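Long-range contacts in beta-galactosidase/beta-glucuronidase (Faecalibacterium prausnitzii L2-6, PDB 6MVF), which binds FMN and, as a family 2 glycoside hydrolase, probably removes terminal glucuronic acid from beta-glucuronides: residues I183-K188 with F197-F202; Y214-P219 with I236-P241; Y254-R259 with A272-R277. One frame throughout, in Å; residues are numbered along the deposited sequence.

Contact 1: I183-K188 with F197-F202. With FMN (flavin mononucleotide), chain G.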
loop_
_atom_site.group_PDB
_atom_site.type_symbol
_atom_site.label_atom_id
_atom_site.label_comp_id
_atom_site.label_asym_id
_atom_site.label_seq_id
_atom_site.Cartn_x
_atom_site.Cartn_y
_atom_site.Cartn_z
ATOM N N ILE A 183 1.851 -11.001 -29.880
ATOM C CA ILE A 183 1.727 -9.722 -30.571
ATOM C C ILE A 183 3.127 -9.170 -30.819
ATOM O O ILE A 183 4.016 -9.282 -29.967
ATOM C CB ILE A 183 0.834 -8.755 -29.758
ATOM C CG1 ILE A 183 0.500 -7.501 -30.556
ATOM C CG2 ILE A 183 1.477 -8.397 -28.434
ATOM C CD1 ILE A 183 -0.592 -6.677 -29.923
ATOM N N MET A 184 3.340 -8.629 -32.013
ATOM C CA MET A 184 4.569 -7.924 -32.334
ATOM C C MET A 184 4.251 -6.495 -32.777
ATOM O O MET A 184 3.251 -6.241 -33.464
ATOM C CB MET A 184 5.378 -8.671 -33.394
ATOM C CG MET A 184 4.714 -8.774 -34.732
ATOM S SD MET A 184 5.735 -9.742 -35.852
ATOM C CE MET A 184 7.220 -8.732 -35.985
ATOM N N VAL A 185 5.086 -5.558 -32.337
ATOM C CA VAL A 185 4.823 -4.135 -32.502
ATOM C C VAL A 185 6.097 -3.481 -33.001
ATOM O O VAL A 185 7.126 -3.526 -32.321
ATOM C CB VAL A 185 4.356 -3.469 -31.188
ATOM C CG1 VAL A 185 3.971 -2.020 -31.429
ATOM C CG2 VAL A 185 3.188 -4.258 -30.529
ATOM N N THR A 186 6.026 -2.856 -34.168
ATOM C CA THR A 186 7.152 -2.107 -34.698
ATOM C C THR A 186 6.808 -0.629 -34.711
ATOM O O THR A 186 6.084 -0.167 -35.599
ATOM C CB THR A 186 7.503 -2.599 -36.104
ATOM O OG1 THR A 186 7.711 -4.020 -36.075
ATOM C CG2 THR A 186 8.754 -1.910 -36.619
ATOM N N PRO A 187 7.261 0.148 -33.735
ATOM C CA PRO A 187 7.008 1.593 -33.749
ATOM C C PRO A 187 8.083 2.344 -34.517
ATOM O O PRO A 187 9.276 2.082 -34.370
ATOM C CB PRO A 187 7.048 1.968 -32.255
ATOM C CG PRO A 187 7.090 0.628 -31.485
ATOM C CD PRO A 187 7.747 -0.314 -32.423
ATOM N N LYS A 188 7.662 3.308 -35.335
ATOM C CA LYS A 188 8.645 4.139 -36.037
ATOM C C LYS A 188 8.220 5.603 -36.057
ATOM O O LYS A 188 7.041 5.914 -36.302
ATOM C CB LYS A 188 8.889 3.674 -37.482
ATOM C CG LYS A 188 9.585 2.331 -37.592
ATOM C CD LYS A 188 9.684 1.877 -39.036
ATOM C CE LYS A 188 10.364 0.514 -39.163
ATOM N NZ LYS A 188 11.823 0.587 -38.904
ATOM N N PHE A 197 2.763 2.510 -35.706
ATOM C CA PHE A 197 2.901 1.262 -34.965
ATOM C C PHE A 197 2.394 0.209 -35.925
ATOM O O PHE A 197 1.179 0.061 -36.086
ATOM C CB PHE A 197 2.083 1.256 -33.676
ATOM C CG PHE A 197 2.497 2.304 -32.693
ATOM C CD1 PHE A 197 2.297 3.650 -32.959
ATOM C CD2 PHE A 197 3.088 1.942 -31.486
ATOM C CE1 PHE A 197 2.693 4.620 -32.031
ATOM C CE2 PHE A 197 3.482 2.904 -30.548
ATOM C CZ PHE A 197 3.279 4.241 -30.807
ATOM N N GLU A 198 3.303 -0.470 -36.609
ATOM C CA GLU A 198 2.918 -1.656 -37.349
ATOM C C GLU A 198 2.753 -2.764 -36.336
ATOM O O GLU A 198 3.682 -3.066 -35.586
ATOM C CB GLU A 198 3.963 -2.020 -38.395
ATOM C CG GLU A 198 4.239 -0.896 -39.365
ATOM C CD GLU A 198 5.478 -1.156 -40.213
ATOM O OE1 GLU A 198 5.389 -2.005 -41.135
ATOM O OE2 GLU A 198 6.540 -0.530 -39.945
ATOM N N ILE A 199 1.569 -3.347 -36.297
ATOM C CA ILE A 199 1.199 -4.346 -35.308
ATOM C C ILE A 199 0.748 -5.607 -36.031
ATOM O O ILE A 199 0.027 -5.535 -37.038
ATOM C CB ILE A 199 0.071 -3.806 -34.402
ATOM C CG1 ILE A 199 0.512 -2.505 -33.738
ATOM C CG2 ILE A 199 -0.364 -4.847 -33.366
ATOM C CD1 ILE A 199 -0.662 -1.697 -33.268
ATOM N N LYS A 200 1.172 -6.757 -35.522
ATOM C CA LYS A 200 0.562 -8.025 -35.896
ATOM C C LYS A 200 0.335 -8.854 -34.642
ATOM O O LYS A 200 1.229 -8.973 -33.800
ATOM C CB LYS A 200 1.424 -8.795 -36.905
ATOM C CG LYS A 200 0.732 -10.041 -37.497
ATOM C CD LYS A 200 1.076 -10.202 -38.987
ATOM C CE LYS A 200 0.769 -11.598 -39.539
ATOM N NZ LYS A 200 2.036 -12.331 -39.908
ATOM N N SER A 201 -0.860 -9.406 -34.505
ATOM C CA SER A 201 -1.152 -10.370 -33.456
ATOM C C SER A 201 -1.526 -11.699 -34.103
ATOM O O SER A 201 -1.747 -11.788 -35.314
ATOM C CB SER A 201 -2.267 -9.875 -32.530
ATOM O OG SER A 201 -3.481 -9.678 -33.241
ATOM N N PHE A 202 -1.592 -12.745 -33.286
ATOM C CA PHE A 202 -1.733 -14.105 -33.795
ATOM C C PHE A 202 -2.791 -14.824 -32.982
ATOM O O PHE A 202 -2.652 -14.966 -31.765
ATOM C CB PHE A 202 -0.398 -14.845 -33.740
ATOM C CG PHE A 202 0.695 -14.128 -34.466
ATOM C CD1 PHE A 202 0.862 -14.295 -35.832
ATOM C CD2 PHE A 202 1.537 -13.254 -33.792
ATOM C CE1 PHE A 202 1.853 -13.617 -36.514
ATOM C CE2 PHE A 202 2.538 -12.580 -34.464
ATOM C CZ PHE A 202 2.693 -12.760 -35.829
HETATM N N1 FMN G . 3.605 -16.806 -35.653
HETATM C C2 FMN G . 2.675 -17.326 -34.848
HETATM O O2 FMN G . 1.909 -18.207 -35.240
HETATM N N3 FMN G . 2.528 -16.953 -33.595
HETATM C C4 FMN G . 3.259 -16.037 -33.041
HETATM O O4 FMN G . 3.115 -15.697 -31.877
HETATM C C4A FMN G . 4.260 -15.426 -33.845
HETATM N N5 FMN G . 5.006 -14.516 -33.286
HETATM C C5A FMN G . 5.955 -13.910 -33.969
HETATM C C6 FMN G . 6.715 -12.952 -33.350
HETATM C C7 FMN G . 7.687 -12.312 -34.033
HETATM C C7M FMN G . 8.505 -11.284 -33.355
HETATM C C8 FMN G . 7.937 -12.665 -35.424
HETATM C C8M FMN G . 9.020 -11.979 -36.179
HETATM C C9 FMN G . 7.168 -13.626 -36.042
HETATM C C9A FMN G . 6.173 -14.264 -35.366
HETATM N N10 FMN G . 5.418 -15.254 -35.975
HETATM C C10 FMN G . 4.419 -15.861 -35.217
HETATM C "C1'" FMN G . 5.689 -15.509 -37.384
HETATM C "C2'" FMN G . 6.235 -16.822 -37.891
HETATM O "O2'" FMN G . 7.619 -16.621 -37.770
HETATM C "C3'" FMN G . 5.982 -17.042 -39.366
HETATM O "O3'" FMN G . 4.925 -16.210 -39.792
HETATM C "C4'" FMN G . 5.548 -18.444 -39.730
HETATM O "O4'" FMN G . 4.606 -18.836 -38.743
HETATM C "C5'" FMN G . 6.693 -19.451 -39.854
HETATM O "O5'" FMN G . 6.861 -20.195 -38.661
HETATM P P FMN G . 8.147 -21.061 -38.332
HETATM O O1P FMN G . 7.577 -22.151 -37.514
HETATM O O2P FMN G . 8.699 -21.461 -39.668
HETATM O O3P FMN G . 9.140 -20.230 -37.592
HETATM O O HOH W 1 5.980 1.583 -37.854
#
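The first torsions of M184 and F202 bring sulfur and ring together beside the flavin: CG of M184 lies between the backbone N and the carbonyl carbon (chi1 65°), whereas CG of F202 is anti to the carbonyl carbon (chi1 -56°). Both line the FMN site, on an antiparallel beta hairpin of the immunoglobulin-like beta-sandwich domain. Straight backbone bonds, M184 N to K200 O (2.8 Å) and T186 N to E198 O (2.7 Å), each with a return bond, set its register. One face of the F202 ring lies against the isoalloxazine, with FMN C4A 3.3 Å above the ring plane and displaced toward the rim. M184 SD comes to the edge of the same ring, 4.3 Å from F202 CZ, and lies 3.7 Å from FMN C8, bridging phenyl and flavin. A serine in place of F202 would probably strip the pyrimidine side of the flavin of aromatic cover and leave M184 SD without its phenyl neighbour. On the other face of the sheet from M184, I183 and I199 run side by side toward the sandwich core. There P187 CB sits over one face of the F197 ring, 4.0 Å from F197 CD2, while V185 CG1 reaches its edge.

Contact 2: Y214-P219 with I236-P241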
loop_
_atom_site.group_PDB
_atom_site.type_symbol
_atom_site.label_atom_id
_atom_site.label_comp_id
_atom_site.label_asym_id
_atom_site.label_seq_id
_atom_site.Cartn_x
_atom_site.Cartn_y
_atom_site.Cartn_z
ATOM N N TYR A 214 -7.589 -3.094 -31.580
ATOM C CA TYR A 214 -6.320 -2.553 -31.129
ATOM C C TYR A 214 -6.528 -1.172 -30.543
ATOM O O TYR A 214 -7.218 -0.341 -31.135
ATOM C CB TYR A 214 -5.339 -2.440 -32.288
ATOM C CG TYR A 214 -4.895 -3.740 -32.909
ATOM C CD1 TYR A 214 -4.087 -4.617 -32.209
ATOM C CD2 TYR A 214 -5.241 -4.064 -34.218
ATOM C CE1 TYR A 214 -3.653 -5.783 -32.780
ATOM C CE2 TYR A 214 -4.811 -5.239 -34.798
ATOM C CZ TYR A 214 -4.007 -6.088 -34.071
ATOM O OH TYR A 214 -3.566 -7.265 -34.620
ATOM N N SER A 215 -5.908 -0.921 -29.402
ATOM C CA SER A 215 -5.978 0.371 -28.746
ATOM C C SER A 215 -4.583 0.758 -28.273
ATOM O O SER A 215 -3.858 -0.076 -27.728
ATOM C CB SER A 215 -6.956 0.324 -27.570
ATOM O OG SER A 215 -6.806 1.465 -26.737
ATOM N N ILE A 216 -4.193 2.010 -28.498
ATOM C CA ILE A 216 -2.883 2.513 -28.087
ATOM C C ILE A 216 -3.091 3.579 -27.014
ATOM O O ILE A 216 -3.796 4.573 -27.243
ATOM C CB ILE A 216 -2.077 3.071 -29.274
ATOM C CG1 ILE A 216 -1.737 1.968 -30.279
ATOM C CG2 ILE A 216 -0.783 3.688 -28.782
ATOM C CD1 ILE A 216 -1.125 2.460 -31.560
ATOM N N GLU A 217 -2.474 3.375 -25.850
ATOM C CA GLU A 217 -2.559 4.289 -24.716
ATOM C C GLU A 217 -1.238 5.031 -24.559
ATOM O O GLU A 217 -0.167 4.431 -24.686
ATOM C CB GLU A 217 -2.909 3.528 -23.427
ATOM C CG GLU A 217 -4.300 2.901 -23.472
ATOM C CD GLU A 217 -4.553 1.863 -22.381
ATOM O OE1 GLU A 217 -3.598 1.458 -21.669
ATOM O OE2 GLU A 217 -5.728 1.441 -22.241
ATOM N N ASP A 218 -1.322 6.338 -24.303
ATOM C CA ASP A 218 -0.150 7.207 -24.182
ATOM C C ASP A 218 0.498 6.958 -22.819
ATOM O O ASP A 218 0.015 6.141 -22.032
ATOM C CB ASP A 218 -0.566 8.664 -24.439
ATOM C CG ASP A 218 -1.384 9.289 -23.292
ATOM O OD1 ASP A 218 -1.624 8.660 -22.240
ATOM O OD2 ASP A 218 -1.812 10.448 -23.455
ATOM N N PRO A 219 1.619 7.627 -22.510
ATOM C CA PRO A 219 2.285 7.353 -21.221
ATOM C C PRO A 219 1.388 7.545 -20.010
ATOM O O PRO A 219 1.589 6.879 -18.987
ATOM C CB PRO A 219 3.459 8.335 -21.230
ATOM C CG PRO A 219 3.792 8.499 -22.702
ATOM C CD PRO A 219 2.465 8.467 -23.392
ATOM N N ILE A 236 -2.007 -4.451 -39.121
ATOM C CA ILE A 236 -2.517 -3.104 -39.324
ATOM C C ILE A 236 -1.414 -2.152 -38.913
ATOM O O ILE A 236 -0.554 -2.493 -38.097
ATOM C CB ILE A 236 -3.811 -2.857 -38.501
ATOM C CG1 ILE A 236 -4.480 -1.559 -38.929
ATOM C CG2 ILE A 236 -3.510 -2.787 -37.018
ATOM C CD1 ILE A 236 -5.241 -1.683 -40.200
ATOM N N SER A 237 -1.440 -0.949 -39.468
ATOM C CA SER A 237 -0.528 0.108 -39.056
ATOM C C SER A 237 -1.336 1.256 -38.462
ATOM O O SER A 237 -2.246 1.773 -39.117
ATOM C CB SER A 237 0.301 0.581 -40.236
ATOM O OG SER A 237 0.952 1.786 -39.909
ATOM N N ILE A 238 -1.013 1.645 -37.224
ATOM C CA ILE A 238 -1.749 2.678 -36.503
ATOM C C ILE A 238 -0.845 3.884 -36.301
ATOM O O ILE A 238 0.330 3.737 -35.955
ATOM C CB ILE A 238 -2.265 2.167 -35.148
ATOM C CG1 ILE A 238 -2.811 0.736 -35.287
ATOM C CG2 ILE A 238 -3.289 3.141 -34.581
ATOM C CD1 ILE A 238 -3.793 0.369 -34.215
ATOM N N TYR A 239 -1.395 5.072 -36.505
ATOM C CA TYR A 239 -0.647 6.317 -36.456
ATOM C C TYR A 239 -1.019 7.105 -35.206
ATOM O O TYR A 239 -2.198 7.330 -34.933
ATOM C CB TYR A 239 -0.930 7.151 -37.700
ATOM C CG TYR A 239 -0.271 8.506 -37.667
ATOM C CD1 TYR A 239 1.044 8.676 -38.110
ATOM C CD2 TYR A 239 -0.954 9.622 -37.190
ATOM C CE1 TYR A 239 1.655 9.912 -38.079
ATOM C CE2 TYR A 239 -0.349 10.869 -37.153
ATOM C CZ TYR A 239 0.955 11.009 -37.599
ATOM O OH TYR A 239 1.554 12.250 -37.565
ATOM N N VAL A 240 -0.014 7.538 -34.464
ATOM C CA VAL A 240 -0.185 8.387 -33.287
ATOM C C VAL A 240 0.400 9.755 -33.619
ATOM O O VAL A 240 1.597 9.852 -33.929
ATOM C CB VAL A 240 0.495 7.782 -32.045
ATOM C CG1 VAL A 240 0.494 8.775 -30.885
ATOM C CG2 VAL A 240 -0.171 6.475 -31.643
ATOM N N PRO A 241 -0.379 10.828 -33.579
ATOM C CA PRO A 241 0.199 12.160 -33.770
ATOM C C PRO A 241 0.968 12.608 -32.535
ATOM O O PRO A 241 0.750 12.125 -31.423
ATOM C CB PRO A 241 -1.024 13.046 -34.014
ATOM C CG PRO A 241 -2.118 12.353 -33.304
ATOM C CD PRO A 241 -1.835 10.877 -33.355
#
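The strand parts Y214-E217 and I236-V240 run in roughly the same direction, their axes 9.2 Å apart at closest approach and crossing at -29°, without a hydrogen bond between them. This is the face-to-face packing of an aligned beta sandwich: each strand belongs to a different sheet of the immunoglobulin-like domain, and only side chains fill the gap. Five buried residues do so, Y214 and I216 from one sheet and I236, I238 and V240 from the other, all with CB directed at the opposite strand.

The Y214 and I236 side chains pass one another, running opposite ways. In I236 the longer branch, CG1, is anti to the backbone N (chi1 -169°), which leaves the methyl CG2 to meet the tyrosine ring obliquely, 3.5 Å from Y214 CD2. The phenol oxygen passes beyond this apolar layer and is hydrogen-bonded to S201 OG and to the backbone O of T234, so the buried hydroxyl is satisfied by S201 of strand 195-204 and by T234, just ahead of strand 236-240.

I238 fits between the two side chains of the facing strand. Its CD1 touches Y214 CB at 3.7 Å, and its CB lies 3.8 Å from I216 CD1. I199 and F197 of the neighbouring strand continue the same apolar layer. The edge of strand 236-240 away from strand 195-204 meets a second subunit: Y239 O and S237 O accept hydrogen bonds from S648 OG and T650 OG1 of that subunit, so one short strand serves both the sandwich core and the subunit interface. At the far end of the contact I216 lies across V240, its CG2 4.0 Å from V240 CG2.

Contact 3: Y254-R259 with A272-R277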
loop_
_atom_site.group_PDB
_atom_site.type_symbol
_atom_site.label_atom_id
_atom_site.label_comp_id
_atom_site.label_asym_id
_atom_site.label_seq_id
_atom_site.Cartn_x
_atom_site.Cartn_y
_atom_site.Cartn_z
ATOM N N TYR A 254 4.443 3.875 -24.703
ATOM C CA TYR A 254 3.052 3.641 -25.057
ATOM C C TYR A 254 2.678 2.200 -24.721
ATOM O O TYR A 254 3.535 1.330 -24.544
ATOM C CB TYR A 254 2.810 3.929 -26.545
ATOM C CG TYR A 254 2.992 5.395 -26.885
ATOM C CD1 TYR A 254 4.264 5.953 -27.041
ATOM C CD2 TYR A 254 1.893 6.226 -27.033
ATOM C CE1 TYR A 254 4.414 7.297 -27.337
ATOM C CE2 TYR A 254 2.038 7.547 -27.338
ATOM C CZ TYR A 254 3.288 8.083 -27.484
ATOM O OH TYR A 254 3.395 9.417 -27.779
ATOM N N THR A 255 1.375 1.956 -24.632
ATOM C CA THR A 255 0.843 0.626 -24.364
ATOM C C THR A 255 -0.062 0.231 -25.519
ATOM O O THR A 255 -1.082 0.884 -25.766
ATOM C CB THR A 255 0.075 0.589 -23.035
ATOM O OG1 THR A 255 0.954 0.957 -21.966
ATOM C CG2 THR A 255 -0.469 -0.803 -22.777
ATOM N N VAL A 256 0.301 -0.833 -26.218
ATOM C CA VAL A 256 -0.565 -1.406 -27.239
ATOM C C VAL A 256 -1.380 -2.514 -26.589
ATOM O O VAL A 256 -0.825 -3.436 -25.990
ATOM C CB VAL A 256 0.246 -1.926 -28.435
ATOM C CG1 VAL A 256 -0.681 -2.486 -29.504
ATOM C CG2 VAL A 256 1.112 -0.802 -29.009
ATOM N N VAL A 257 -2.701 -2.405 -26.674
ATOM C CA VAL A 257 -3.626 -3.380 -26.121
ATOM C C VAL A 257 -4.328 -4.058 -27.285
ATOM O O VAL A 257 -4.705 -3.390 -28.256
ATOM C CB VAL A 257 -4.637 -2.693 -25.181
ATOM C CG1 VAL A 257 -5.666 -3.703 -24.659
ATOM C CG2 VAL A 257 -3.891 -1.981 -24.033
ATOM N N ALA A 258 -4.482 -5.381 -27.212
ATOM C CA ALA A 258 -5.167 -6.121 -28.267
ATOM C C ALA A 258 -6.232 -6.995 -27.639
ATOM O O ALA A 258 -5.934 -7.762 -26.720
ATOM C CB ALA A 258 -4.198 -6.982 -29.102
ATOM N N ARG A 259 -7.461 -6.893 -28.150
ATOM C CA ARG A 259 -8.611 -7.596 -27.593
ATOM C C ARG A 259 -9.269 -8.442 -28.664
ATOM O O ARG A 259 -9.731 -7.903 -29.675
ATOM C CB ARG A 259 -9.639 -6.624 -27.027
ATOM C CG ARG A 259 -9.379 -6.236 -25.611
ATOM C CD ARG A 259 -10.576 -5.502 -25.012
ATOM N NE ARG A 259 -10.157 -4.853 -23.777
ATOM C CZ ARG A 259 -9.721 -3.599 -23.707
ATOM N NH1 ARG A 259 -9.685 -2.854 -24.808
ATOM N NH2 ARG A 259 -9.339 -3.084 -22.535
ATOM N N ALA A 272 1.303 -4.775 -24.513
ATOM C CA ALA A 272 2.735 -4.622 -24.697
ATOM C C ALA A 272 3.117 -3.160 -24.496
ATOM O O ALA A 272 2.488 -2.263 -25.066
ATOM C CB ALA A 272 3.155 -5.096 -26.094
ATOM N N ASN A 273 4.151 -2.933 -23.695
ATOM C CA ASN A 273 4.761 -1.621 -23.565
ATOM C C ASN A 273 5.835 -1.468 -24.636
ATOM O O ASN A 273 6.662 -2.371 -24.839
ATOM C CB ASN A 273 5.342 -1.443 -22.166
ATOM C CG ASN A 273 4.271 -1.528 -21.086
ATOM O OD1 ASN A 273 3.077 -1.407 -21.369
ATOM N ND2 ASN A 273 4.693 -1.712 -19.845
ATOM N N VAL A 274 5.787 -0.349 -25.363
ATOM C CA VAL A 274 6.681 -0.132 -26.488
ATOM C C VAL A 274 7.125 1.321 -26.477
ATOM O O VAL A 274 6.493 2.189 -25.863
ATOM C CB VAL A 274 6.021 -0.491 -27.846
ATOM C CG1 VAL A 274 5.552 -1.959 -27.858
ATOM C CG2 VAL A 274 4.882 0.466 -28.154
ATOM N N GLY A 275 8.237 1.573 -27.160
ATOM C CA GLY A 275 8.772 2.912 -27.274
ATOM C C GLY A 275 9.079 3.236 -28.719
ATOM O O GLY A 275 9.334 2.350 -29.535
ATOM N N VAL A 276 9.046 4.531 -29.025
ATOM C CA VAL A 276 9.312 5.051 -30.361
ATOM C C VAL A 276 10.730 5.619 -30.378
ATOM O O VAL A 276 11.012 6.633 -29.732
ATOM C CB VAL A 276 8.283 6.123 -30.754
ATOM C CG1 VAL A 276 8.345 6.395 -32.242
ATOM C CG2 VAL A 276 6.880 5.701 -30.316
ATOM N N ARG A 277 11.631 4.984 -31.124
ATOM C CA ARG A 277 12.963 5.539 -31.312
ATOM C C ARG A 277 13.536 5.007 -32.606
ATOM O O ARG A 277 13.207 3.905 -33.036
ATOM C CB ARG A 277 13.924 5.210 -30.158
ATOM C CG ARG A 277 14.472 3.803 -30.149
ATOM C CD ARG A 277 13.488 2.862 -29.528
ATOM N NE ARG A 277 13.926 1.474 -29.553
ATOM C CZ ARG A 277 13.844 0.697 -30.627
ATOM N NH1 ARG A 277 13.369 1.209 -31.766
ATOM N NH2 ARG A 277 14.252 -0.576 -30.569
#
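The beta hairpin formed by strands 254-262 and 265-274 supplies this contact, at the edge of one sheet of the beta-sandwich domain. Y254 pairs with V274, and V256 with A272, as antiparallel hydrogen-bonded pairs. Y254 N reaches V274 O at 2.9 Å, and V274 N returns to Y254 O. The V256 N to A272 O bond is also 2.9 Å long, but its return bond, A272 N to V256 O, is more bent, with 135° at the hydrogen.

Between these pairs T255 and N273 point side by side to the other face of the sheet. With N273 CG anti to the carbonyl carbon (chi1 -62°), the amide end swings back to T255, and OD1 comes 3.2 Å from T255 OG1. On the buried face V256 CG2 lies 4.1 Å from V274 CG2. The Y254 ring reaches beyond its partner V274 to V276, its CE1 4.2 Å from V276 CG2, while its hydroxyl is hydrogen-bonded to the backbone N of E244.

V256 and V274 pack on V185 of strand 183-189, and V256 also meets I199 and V274 meets F197 of strand 195-204, both in the facing sheet. Strand 254-262 is flanked within its own sheet by strand 211-217 as well, whereas strand 265-274 is the outermost strand within this chain, with A272 touching N387 of a loop.

How the contacts relate
From the N terminus the three contacts follow in series, and none encloses or crosses another. Contact 1 closes the short turn between strands 183-189 and 195-204. Contact 2 spans a longer excursion that includes strand 223-230 and ends in the sheet of contact 1, where strand 236-240 pairs beside strand 195-204. Contact 3 closes the turn of the last hairpin of this domain, in the sheet that also holds strand 211-217. Contacts 1 and 3 are thus pairings within opposite sheets, and contact 2 joins the two across the core. Backbone hydrogen bonds of S215 with V257 and F197 with I238 link contact 2 to contacts 3 and 1, while I183 CD1 against A258 CB connects contacts 1 and 3.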